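Local coordinates for probable Brix domain-containing ribosomal biogenesis protein (Methanothermobacter thermautotrophicus, PDB 1W94) that probably takes part in ribosome biogenesis, and probably binds ribosomal RNA, as an archaeal Imp4-like protein, at residues H1-T6 with R28-G33; Q12-F17 with V51-G56; P58-F63 with R71-F76; W131-M136 with F145-R150. One frame throughout, in Å; residues are numbered along the deposited sequence.

Contact 1 of 4, residues H1-T6 with R28-G33; sequences HMLLTT and RYINRG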
# COMPACT_ATOMS: atom_id res chain seq x y z
N HIS A 1 3.76 -7.88 8.74
CA HIS A 1 4.03 -6.66 9.57
C HIS A 1 2.88 -5.66 9.82
O HIS A 1 3.06 -4.70 10.58
CB HIS A 1 5.37 -5.97 9.19
N MSE A 2 1.69 -5.89 9.25
CA MSE A 2 0.60 -4.92 9.35
C MSE A 2 -0.79 -5.52 9.09
O MSE A 2 -0.92 -6.49 8.34
CB MSE A 2 0.83 -3.79 8.35
CG MSE A 2 0.56 -2.41 8.90
SE MSE A 2 1.09 -1.13 7.56
CE MSE A 2 2.98 -1.25 7.71
N LEU A 3 -1.82 -4.97 9.74
CA LEU A 3 -3.21 -5.25 9.37
C LEU A 3 -3.70 -4.14 8.42
O LEU A 3 -3.52 -2.96 8.69
CB LEU A 3 -4.12 -5.34 10.61
CG LEU A 3 -5.65 -5.57 10.44
CD1 LEU A 3 -6.28 -6.22 11.66
CD2 LEU A 3 -6.37 -4.27 10.22
N LEU A 4 -4.35 -4.54 7.33
CA LEU A 4 -4.96 -3.59 6.44
C LEU A 4 -6.49 -3.75 6.51
O LEU A 4 -7.01 -4.86 6.57
CB LEU A 4 -4.49 -3.86 5.01
CG LEU A 4 -4.90 -3.12 3.73
CD1 LEU A 4 -6.37 -2.97 3.52
CD2 LEU A 4 -4.23 -1.80 3.61
N THR A 5 -7.16 -2.60 6.43
CA THR A 5 -8.61 -2.51 6.31
C THR A 5 -8.94 -1.26 5.48
O THR A 5 -8.05 -0.54 5.01
CB THR A 5 -9.28 -2.48 7.71
OG1 THR A 5 -10.66 -2.85 7.60
CG2 THR A 5 -9.15 -1.09 8.39
N THR A 6 -10.24 -1.04 5.28
CA THR A 6 -10.75 0.10 4.53
C THR A 6 -11.55 1.02 5.45
O THR A 6 -11.79 0.70 6.61
CB THR A 6 -11.74 -0.36 3.41
OG1 THR A 6 -12.91 -0.96 4.01
CG2 THR A 6 -11.08 -1.34 2.44
N ARG A 28 -2.19 -8.83 6.92
CA ARG A 28 -3.50 -9.42 7.20
C ARG A 28 -4.66 -8.47 6.84
O ARG A 28 -4.66 -7.31 7.25
CB ARG A 28 -3.60 -9.84 8.66
CG ARG A 28 -5.03 -10.11 9.09
CD ARG A 28 -5.05 -11.00 10.31
NE ARG A 28 -4.78 -10.29 11.55
CZ ARG A 28 -5.72 -9.95 12.43
NH1 ARG A 28 -7.00 -10.25 12.19
NH2 ARG A 28 -5.37 -9.31 13.55
N TYR A 29 -5.63 -8.95 6.06
CA TYR A 29 -6.79 -8.13 5.68
C TYR A 29 -8.04 -8.46 6.49
O TYR A 29 -8.39 -9.63 6.64
CB TYR A 29 -7.12 -8.29 4.20
CG TYR A 29 -8.33 -7.52 3.75
CD1 TYR A 29 -8.22 -6.15 3.46
CD2 TYR A 29 -9.58 -8.13 3.64
CE1 TYR A 29 -9.31 -5.41 3.05
CE2 TYR A 29 -10.70 -7.39 3.23
CZ TYR A 29 -10.54 -6.02 2.93
OH TYR A 29 -11.60 -5.26 2.53
N ILE A 30 -8.72 -7.43 7.00
CA ILE A 30 -10.04 -7.64 7.64
C ILE A 30 -11.10 -6.72 7.06
O ILE A 30 -10.82 -5.57 6.75
CB ILE A 30 -9.98 -7.45 9.18
CG1 ILE A 30 -9.54 -6.03 9.54
CG2 ILE A 30 -9.07 -8.52 9.83
CD1 ILE A 30 -9.95 -5.57 10.93
N ASN A 31 -12.34 -7.22 6.96
CA ASN A 31 -13.44 -6.37 6.54
C ASN A 31 -13.69 -5.35 7.64
O ASN A 31 -13.70 -5.68 8.85
CB ASN A 31 -14.72 -7.18 6.22
CG ASN A 31 -14.57 -8.08 4.97
OD1 ASN A 31 -14.24 -7.61 3.87
ND2 ASN A 31 -14.85 -9.37 5.14
N ARG A 32 -13.95 -4.13 7.22
CA ARG A 32 -14.06 -3.06 8.19
C ARG A 32 -15.36 -3.19 8.97
O ARG A 32 -15.41 -2.85 10.17
CB ARG A 32 -13.94 -1.71 7.50
CG ARG A 32 -14.11 -0.48 8.43
CD ARG A 32 -13.04 -0.41 9.51
NE ARG A 32 -13.20 0.78 10.36
CZ ARG A 32 -12.67 1.97 10.10
NH1 ARG A 32 -11.94 2.17 9.00
NH2 ARG A 32 -12.86 2.98 10.95
N GLY A 33 -16.39 -3.70 8.31
CA GLY A 33 -17.74 -3.73 8.87
C GLY A 33 -18.11 -2.36 9.43
O GLY A 33 -18.01 -1.35 8.73
O HOH W 1 -13.53 -3.45 4.53
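Leu4 and Arg28 are joined by a nearly straight backbone bond: Leu4 N donates to Arg28 O at 2.8 Å, with 164° at the hydrogen. Leu4 O is taken in turn by Ile30 N at 3.1 Å. A further bond, Arg28 N to Met2 O, is weak, with only 131° at its hydrogen. Together they set Leu3 beside Arg28 and Leu4 beside Tyr29 in parallel register.

Beyond the last backbone bond, side chains supply the donors. With its OG1 turned anti to the backbone N (chi1 -160°), Thr5 gives that hydroxyl to Ile30 O at 2.9 Å. The Arg32 chain runs past Thr6 in the opposite direction, and NH1 donates to Thr6 O at 2.8 Å, the oxygen lying at the edge of the guanidinium plane; NE is spent on Met35 O. With an alanine in place of Arg32, Thr6 O and Met35 O would probably both lose a donor. A water completes the set, accepting from Arg32 N at 2.8 Å and donating to Thr6 OG1 at 2.6 Å, with a weak link to Tyr29 OH.

Side chains also meet on both faces of the pair. Leu3 CD2 meets Ile30 CG1 at 3.7 Å, while Leu3 CD1 sits over one face of the Arg28 guanidinium, whose NH2 is held by Glu43 O. On the face of Leu4 and Tyr29, Leu4 CD1 lies at the ring edge, 3.7 Å from Tyr29 CD1. Helix 12-25 links the two strands, which makes this the parallel strand pair of a beta-alpha-beta crossover.

Contact 2 of 4, residues Q12-F17 with V51-G56; sequences QRTRSF and VSERHG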
# COMPACT_ATOMS: atom_id res chain seq x y z
N GLN A 12 -17.03 -1.78 -4.25
CA GLN A 12 -16.41 -2.99 -4.80
C GLN A 12 -14.95 -2.75 -5.21
O GLN A 12 -14.09 -3.59 -4.94
CB GLN A 12 -17.17 -3.46 -6.03
CG GLN A 12 -17.57 -4.90 -6.01
N ARG A 13 -14.68 -1.63 -5.88
CA ARG A 13 -13.33 -1.33 -6.34
C ARG A 13 -12.34 -1.13 -5.18
O ARG A 13 -11.20 -1.61 -5.21
CB ARG A 13 -13.29 -0.12 -7.29
CG ARG A 13 -11.89 0.09 -7.97
CD ARG A 13 -11.93 1.17 -9.03
NE ARG A 13 -10.60 1.53 -9.58
CZ ARG A 13 -9.90 0.78 -10.45
NH1 ARG A 13 -10.35 -0.40 -10.83
NH2 ARG A 13 -8.73 1.20 -10.91
N THR A 14 -12.78 -0.42 -4.15
CA THR A 14 -11.96 -0.23 -2.98
C THR A 14 -11.66 -1.57 -2.29
O THR A 14 -10.52 -1.81 -1.88
CB THR A 14 -12.57 0.82 -2.03
OG1 THR A 14 -12.60 2.08 -2.71
CG2 THR A 14 -11.75 1.00 -0.77
N ARG A 15 -12.67 -2.45 -2.21
CA ARG A 15 -12.49 -3.82 -1.68
C ARG A 15 -11.46 -4.63 -2.47
O ARG A 15 -10.56 -5.21 -1.90
CB ARG A 15 -13.83 -4.58 -1.68
CG ARG A 15 -14.67 -4.23 -0.49
CD ARG A 15 -15.95 -5.10 -0.36
NE ARG A 15 -16.23 -5.28 1.07
CZ ARG A 15 -17.21 -4.68 1.75
NH1 ARG A 15 -18.05 -3.86 1.14
NH2 ARG A 15 -17.35 -4.91 3.05
N SER A 16 -11.66 -4.69 -3.78
CA SER A 16 -10.79 -5.41 -4.68
C SER A 16 -9.37 -4.92 -4.57
O SER A 16 -8.43 -5.72 -4.46
CB SER A 16 -11.27 -5.19 -6.11
OG SER A 16 -12.38 -6.01 -6.37
N PHE A 17 -9.21 -3.60 -4.64
CA PHE A 17 -7.91 -2.99 -4.49
C PHE A 17 -7.24 -3.41 -3.19
O PHE A 17 -6.06 -3.78 -3.19
CB PHE A 17 -7.98 -1.46 -4.52
CG PHE A 17 -6.67 -0.81 -4.12
CD1 PHE A 17 -5.60 -0.75 -5.03
CD2 PHE A 17 -6.49 -0.30 -2.82
CE1 PHE A 17 -4.40 -0.19 -4.67
CE2 PHE A 17 -5.26 0.27 -2.44
CZ PHE A 17 -4.21 0.31 -3.37
N VAL A 51 -7.18 1.98 4.01
CA VAL A 51 -7.44 2.56 2.70
C VAL A 51 -8.78 3.27 2.77
O VAL A 51 -9.83 2.62 2.93
CB VAL A 51 -7.47 1.51 1.56
CG1 VAL A 51 -7.67 2.23 0.17
CG2 VAL A 51 -6.19 0.62 1.59
N SER A 52 -8.76 4.59 2.66
CA SER A 52 -10.01 5.35 2.56
C SER A 52 -10.28 5.83 1.12
O SER A 52 -9.36 5.85 0.28
CB SER A 52 -10.06 6.52 3.58
OG SER A 52 -8.90 7.33 3.48
N GLU A 53 -11.54 6.19 0.86
CA GLU A 53 -11.98 6.62 -0.46
C GLU A 53 -12.49 8.04 -0.47
O GLU A 53 -12.85 8.60 0.56
CB GLU A 53 -13.14 5.79 -0.99
CG GLU A 53 -13.44 4.49 -0.34
CD GLU A 53 -14.82 3.98 -0.79
OE1 GLU A 53 -15.82 4.58 -0.36
OE2 GLU A 53 -14.89 3.01 -1.56
N ARG A 54 -12.55 8.59 -1.67
CA ARG A 54 -13.39 9.74 -1.95
C ARG A 54 -14.19 9.36 -3.19
O ARG A 54 -13.60 8.93 -4.18
CB ARG A 54 -12.55 10.98 -2.27
CG ARG A 54 -11.52 11.41 -1.24
CD ARG A 54 -10.66 12.57 -1.84
N HIS A 55 -15.51 9.52 -3.14
CA HIS A 55 -16.37 9.26 -4.29
C HIS A 55 -16.23 7.82 -4.83
O HIS A 55 -16.31 7.58 -6.04
CB HIS A 55 -16.17 10.32 -5.39
CG HIS A 55 -16.36 11.73 -4.92
ND1 HIS A 55 -17.60 12.28 -4.68
CD2 HIS A 55 -15.46 12.69 -4.61
CE1 HIS A 55 -17.47 13.51 -4.25
NE2 HIS A 55 -16.18 13.79 -4.18
N GLY A 56 -16.02 6.87 -3.92
CA GLY A 56 -16.01 5.44 -4.28
C GLY A 56 -14.71 4.87 -4.83
O GLY A 56 -14.63 3.67 -5.10
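Thr14 turns OG1 anti to its carbonyl carbon (chi1 -63°), and Glu53 holds CG almost eclipsed with its backbone N (chi1 -15°), a strained torsion from which the rest of the chain extends toward the helix. The two groups meet at 2.7 Å, Thr14 OG1 donating to Glu53 OE2 on the lone pair that faces away from the other carboxylate oxygen. The same carboxylate oxygen also lies 3.2 Å from Thr14 CB, evidence of close approach alongside the threonine and not merely at its hydroxyl.

A second donor, the backbone N of Ser11, grips OE2 as well, so two donors converge on this one oxygen and hold it in place. Ser11 ties the two segments together again: its OG is hydrogen-bonded to Thr14 N and to Gly56 O. A carboxylate placed beside the first turn of helix 12-25 would be expected to interact favourably with the helix dipole. With an alanine in place of Glu53, Thr14 OG1 and the Ser11 N-H would probably be left without their shared acceptor, and the helix start would lose a tie to the strand.

Further along, the contact turns apolar. Phe17 CE2 meets Val51 CG1 at 4.1 Å, the valine standing obliquely to the ring, and Thr14 CG2 approaches the same methyl, Val51 CG1, at 4.4 Å. The ring of Phe17 also meets that of Phe76, on strand 70-80. The axes of helix 12-17 and strand 51-54 pass 9.6 Å apart with their directions at 154°. A helix laid against a sheet in this way is the alpha/beta layering of the Brix domain, a fold similar to the anticodon-binding domain of class IIa aminoacyl-tRNA synthetases.

Contact 3 of 4, residues P58-F63 with R71-F76; sequences PARITF and RGYILF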
# COMPACT_ATOMS: atom_id res chain seq x y z
N PRO A 58 -10.50 4.32 -4.01
CA PRO A 58 -9.43 4.45 -3.02
C PRO A 58 -8.55 5.67 -3.35
O PRO A 58 -8.17 5.89 -4.51
CB PRO A 58 -8.67 3.13 -3.13
CG PRO A 58 -9.27 2.37 -4.30
CD PRO A 58 -10.41 3.10 -4.83
N ALA A 59 -8.29 6.49 -2.34
CA ALA A 59 -7.68 7.80 -2.52
C ALA A 59 -6.56 8.06 -1.50
O ALA A 59 -5.68 8.90 -1.73
CB ALA A 59 -8.76 8.87 -2.39
N ARG A 60 -6.62 7.37 -0.37
CA ARG A 60 -5.64 7.60 0.71
C ARG A 60 -5.38 6.30 1.48
O ARG A 60 -6.31 5.51 1.71
CB ARG A 60 -6.15 8.68 1.67
CG ARG A 60 -5.25 8.96 2.84
CD ARG A 60 -5.97 9.86 3.89
NE ARG A 60 -6.22 11.22 3.41
CZ ARG A 60 -5.86 12.34 4.04
NH1 ARG A 60 -5.21 12.30 5.22
NH2 ARG A 60 -6.14 13.52 3.49
N ILE A 61 -4.11 6.08 1.80
CA ILE A 61 -3.74 5.07 2.79
C ILE A 61 -3.15 5.75 4.00
O ILE A 61 -2.16 6.47 3.89
CB ILE A 61 -2.75 4.02 2.27
CG1 ILE A 61 -3.23 3.47 0.93
CG2 ILE A 61 -2.58 2.85 3.32
CD1 ILE A 61 -2.29 2.37 0.34
N THR A 62 -3.77 5.54 5.15
CA THR A 62 -3.30 6.11 6.40
C THR A 62 -2.61 5.06 7.24
O THR A 62 -3.15 3.97 7.41
CB THR A 62 -4.50 6.72 7.14
OG1 THR A 62 -5.00 7.79 6.32
CG2 THR A 62 -4.13 7.22 8.53
N PHE A 63 -1.43 5.36 7.76
CA PHE A 63 -0.70 4.37 8.54
C PHE A 63 -0.70 4.72 10.03
O PHE A 63 -0.32 5.82 10.41
CB PHE A 63 0.75 4.23 8.02
CG PHE A 63 0.83 3.83 6.59
CD1 PHE A 63 0.69 4.78 5.58
CD2 PHE A 63 1.06 2.50 6.24
CE1 PHE A 63 0.76 4.41 4.22
CE2 PHE A 63 1.13 2.11 4.90
CZ PHE A 63 1.00 3.06 3.90
N ARG A 71 1.39 7.60 11.77
CA ARG A 71 2.74 7.59 11.25
C ARG A 71 2.82 8.51 10.05
O ARG A 71 3.83 9.19 9.84
CB ARG A 71 3.11 6.16 10.85
CG ARG A 71 3.19 5.21 12.04
CD ARG A 71 3.45 3.78 11.61
NE ARG A 71 4.76 3.66 10.96
CZ ARG A 71 4.98 3.12 9.77
NH1 ARG A 71 3.98 2.58 9.05
NH2 ARG A 71 6.21 3.12 9.29
N GLY A 72 1.75 8.54 9.27
CA GLY A 72 1.75 9.24 8.00
C GLY A 72 0.66 8.74 7.06
O GLY A 72 -0.18 7.91 7.42
N TYR A 73 0.63 9.28 5.85
CA TYR A 73 -0.40 8.88 4.90
C TYR A 73 0.08 9.10 3.49
O TYR A 73 1.02 9.87 3.25
CB TYR A 73 -1.75 9.61 5.18
CG TYR A 73 -1.71 11.12 5.02
CD1 TYR A 73 -1.84 11.70 3.75
CD2 TYR A 73 -1.51 11.96 6.11
CE1 TYR A 73 -1.80 13.09 3.57
CE2 TYR A 73 -1.47 13.38 5.94
CZ TYR A 73 -1.60 13.93 4.65
OH TYR A 73 -1.58 15.31 4.43
N ILE A 74 -0.54 8.38 2.56
CA ILE A 74 -0.23 8.53 1.13
C ILE A 74 -1.54 8.87 0.43
O ILE A 74 -2.55 8.18 0.66
CB ILE A 74 0.33 7.19 0.52
CG1 ILE A 74 1.63 6.75 1.18
CG2 ILE A 74 0.55 7.32 -0.99
CD1 ILE A 74 2.08 5.34 0.76
N LEU A 75 -1.52 9.90 -0.43
CA LEU A 75 -2.65 10.18 -1.34
C LEU A 75 -2.28 9.66 -2.71
O LEU A 75 -1.18 9.93 -3.20
CB LEU A 75 -2.94 11.69 -1.45
CG LEU A 75 -3.06 12.47 -0.15
CD1 LEU A 75 -3.21 13.98 -0.46
CD2 LEU A 75 -4.24 11.95 0.72
N PHE A 76 -3.20 8.90 -3.31
CA PHE A 76 -2.91 8.15 -4.53
C PHE A 76 -4.16 7.80 -5.35
O PHE A 76 -5.27 7.91 -4.87
CB PHE A 76 -2.17 6.84 -4.20
CG PHE A 76 -3.06 5.76 -3.65
CD1 PHE A 76 -3.34 4.63 -4.40
CD2 PHE A 76 -3.64 5.90 -2.38
CE1 PHE A 76 -4.21 3.65 -3.89
CE2 PHE A 76 -4.49 4.95 -1.87
CZ PHE A 76 -4.79 3.80 -2.62
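Arg60 runs beside Leu75, both side chains pointing the same way, before it turns to Tyr73. Arg60 CB lies 3.9 Å from Leu75 CD2, and CG keeps to the same methyl while also passing Ile74 O at 3.6 Å. CD touches the leucine more loosely; NE comes closest, with Arg60 NE only 3.4 Å from Leu75 CD2. A bend at chi3 (-68°) then swings the guanidinium over the tyrosine. Arg60 CZ stands 4.3 Å from the centroid of the Tyr73 ring, 19° off its normal, and the two planes are only 21° apart, which makes the pair both a flat stack and a cation-pi contact. NH1 sits above the middle of the ring, whereas NH2 returns to Leu75 CD2 at 3.7 Å. The leucine methyl and the tyrosine ring thus lie against the same face of the guanidinium.

The strands form an antiparallel hairpin, 57-64 with 70-80, and Ala59 and Arg60 together face Ser52 on the neighbouring strand as a classic beta bulge. Within the hairpin, Ile61 and Ile74 are a hydrogen-bonded pair, each N donating to the other's O. Phe76 N also donates to Ala59 O, but from well above the carbonyl plane.

The face carrying Ile61, Phe63 and Ile74 is buried. Ile61 CG1 presses on the Phe76 ring at CE2, 3.4 Å away, and Phe63 CE1 meets Ile74 CD1 at 3.8 Å. Leu107 of helix 102-108 packs on both Phe63 and Ile74. Arg71, whose NH1 passes Phe63 CB, directs its guanidinium to the backbone oxygens of Asn106 and Leu107.

Contact 4 of 4, residues W131-M136 with F145-R150; sequences WVMELM and FKLLIR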
# COMPACT_ATOMS: atom_id res chain seq x y z
N TRP A 131 5.14 10.53 -7.67
CA TRP A 131 5.84 9.27 -7.79
C TRP A 131 4.91 8.22 -8.37
O TRP A 131 3.68 8.26 -8.14
CB TRP A 131 6.30 8.78 -6.39
CG TRP A 131 7.18 9.79 -5.68
CD1 TRP A 131 6.80 10.65 -4.69
CD2 TRP A 131 8.56 10.05 -5.94
NE1 TRP A 131 7.87 11.43 -4.31
CE2 TRP A 131 8.96 11.09 -5.06
CE3 TRP A 131 9.51 9.51 -6.81
CZ2 TRP A 131 10.27 11.59 -5.03
CZ3 TRP A 131 10.82 10.00 -6.78
CH2 TRP A 131 11.19 11.04 -5.89
N VAL A 132 5.49 7.27 -9.10
CA VAL A 132 4.80 6.02 -9.44
C VAL A 132 5.54 4.84 -8.78
O VAL A 132 6.78 4.68 -8.97
CB VAL A 132 4.67 5.82 -10.97
CG1 VAL A 132 4.07 4.44 -11.31
CG2 VAL A 132 3.77 6.94 -11.59
N MSE A 133 4.79 4.05 -8.01
CA MSE A 133 5.31 2.85 -7.38
C MSE A 133 4.74 1.70 -8.16
O MSE A 133 3.53 1.47 -8.16
CB MSE A 133 4.86 2.71 -5.93
CG MSE A 133 5.42 3.74 -5.01
SE MSE A 133 4.85 3.37 -3.19
CE MSE A 133 5.85 1.78 -2.86
N GLU A 134 5.62 0.98 -8.83
CA GLU A 134 5.21 -0.10 -9.69
C GLU A 134 5.73 -1.44 -9.17
O GLU A 134 6.91 -1.59 -8.86
CB GLU A 134 5.74 0.13 -11.08
CG GLU A 134 5.63 -1.09 -11.96
CD GLU A 134 5.38 -0.72 -13.38
OE1 GLU A 134 6.01 0.27 -13.84
OE2 GLU A 134 4.54 -1.39 -14.02
N LEU A 135 4.83 -2.39 -9.10
CA LEU A 135 5.17 -3.73 -8.66
C LEU A 135 5.84 -4.48 -9.81
O LEU A 135 5.32 -4.50 -10.94
CB LEU A 135 3.91 -4.47 -8.18
CG LEU A 135 4.09 -5.90 -7.65
CD1 LEU A 135 5.05 -5.85 -6.49
CD2 LEU A 135 2.74 -6.50 -7.22
N MSE A 136 7.01 -5.06 -9.51
CA MSE A 136 7.69 -5.96 -10.40
C MSE A 136 7.38 -7.37 -9.92
O MSE A 136 7.48 -7.66 -8.73
CB MSE A 136 9.20 -5.72 -10.37
CG MSE A 136 9.66 -4.30 -10.73
SE MSE A 136 8.85 -3.64 -12.41
CE MSE A 136 10.04 -4.36 -13.68
N PHE A 145 0.32 -3.56 -11.56
CA PHE A 145 -0.17 -3.00 -10.30
C PHE A 145 0.69 -1.82 -9.87
O PHE A 145 1.87 -1.98 -9.50
CB PHE A 145 -0.23 -4.09 -9.21
CG PHE A 145 -0.97 -3.65 -7.95
CD1 PHE A 145 -2.30 -4.01 -7.74
CD2 PHE A 145 -0.32 -2.89 -6.96
CE1 PHE A 145 -2.96 -3.63 -6.58
CE2 PHE A 145 -0.98 -2.49 -5.82
CZ PHE A 145 -2.30 -2.85 -5.62
N LYS A 146 0.08 -0.63 -9.87
CA LYS A 146 0.79 0.59 -9.55
C LYS A 146 0.03 1.43 -8.54
O LYS A 146 -1.20 1.42 -8.49
CB LYS A 146 1.00 1.49 -10.77
CG LYS A 146 1.79 0.89 -11.88
CD LYS A 146 1.47 1.63 -13.17
CE LYS A 146 2.39 1.26 -14.29
NZ LYS A 146 2.14 2.08 -15.50
N LEU A 147 0.80 2.16 -7.75
CA LEU A 147 0.28 3.22 -6.92
C LEU A 147 0.75 4.55 -7.51
O LEU A 147 1.95 4.79 -7.62
CB LEU A 147 0.75 3.05 -5.47
CG LEU A 147 0.59 1.66 -4.84
CD1 LEU A 147 1.08 1.72 -3.38
CD2 LEU A 147 -0.87 1.19 -4.84
N LEU A 148 -0.22 5.37 -7.92
CA LEU A 148 0.06 6.64 -8.56
C LEU A 148 -0.03 7.69 -7.47
O LEU A 148 -1.11 8.08 -7.04
CB LEU A 148 -0.93 6.90 -9.71
CG LEU A 148 -1.09 5.71 -10.71
CD1 LEU A 148 -2.10 5.98 -11.79
CD2 LEU A 148 0.24 5.37 -11.39
N ILE A 149 1.13 8.12 -6.99
CA ILE A 149 1.21 8.88 -5.75
C ILE A 149 1.09 10.36 -6.06
O ILE A 149 1.91 10.91 -6.79
CB ILE A 149 2.54 8.59 -5.00
CG1 ILE A 149 2.76 7.07 -4.81
CG2 ILE A 149 2.63 9.40 -3.71
CD1 ILE A 149 1.94 6.44 -3.79
N ARG A 150 0.07 10.97 -5.50
CA ARG A 150 -0.13 12.40 -5.57
C ARG A 150 0.67 13.15 -4.52
O ARG A 150 1.18 14.24 -4.80
CB ARG A 150 -1.62 12.72 -5.40
CG ARG A 150 -2.44 12.56 -6.70
CD ARG A 150 -3.42 11.39 -6.60
NE ARG A 150 -4.62 11.74 -5.83
O HOH W 2 3.19 -3.20 -12.36
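Met133 and Leu147 exchange two backbone bonds: Met133 N donates to Leu147 O at 3.0 Å, almost perfectly straight at 178°, and Leu147 N donates back to Met133 O at 2.8 Å. Leu135 N to Phe145 O, at 3.0 Å, carries the pairing on, while at the other end, just before the chain turns a corner at Arg150, Ile149 N donates to Trp131 O and the return bond from Trp131 N is weak.

Side chains of each pair fall on a common face. Met133, a selenomethionine, brings SE to 4.1 Å from Leu147 CD1, next to Trp131 and Ile149. The other face holds Val132 and Leu148, lying side by side with Val132 CG2 3.9 Å from Leu148 CD2, and beyond them Glu134 with Lys146. With CG anti to the backbone N (chi1 166°), the Glu134 chain lies alongside that of Lys146, and its carboxylate touches aliphatic chain: Glu134 OE2 is 3.4 Å from Lys146 CE, yet 4.5 Å from Lys146 NZ, too far for a salt bridge.

What holds that carboxylate lies one shell out. Glu134 OE1 makes a salt bridge with Arg124 on strand 120-124, and a water beside OE2 accepts from Phe145 N at 3.0 Å. The hydrophobic face is covered in turn: Ile24 of helix 12-25 packs on Leu135 and Phe145, Phe17 of that helix reaches Leu147, and Leu110 touches Met133.

Strands 120-124 and 70-80 flank the pair, whose directions differ by 168°, as antiparallel neighbours in the interior of the mixed sheet of this Brix protein.

All four contacts belong to one mixed sheet and its covering helices. Contacts 1 and 2 interleave along the chain and share strand neighbours, with Thr5 O probably hydrogen-bonded to Val51 N at 2.9 Å. Contact 2 passes to contact 3 through Ser52 N and Arg60 O, 2.8 Å apart, and contact 3 to contact 4 through Leu75 O and Arg150 N, also 2.8 Å apart. Phe17 is a hub, its CZ 3.4 Å from Phe76 CE1 and its CE1 3.5 Å from Phe145 CZ. Contacts 1 and 4 lie on opposite sides of the chain's centre, their own centres 21 Å apart and nearest atoms about 9 Å.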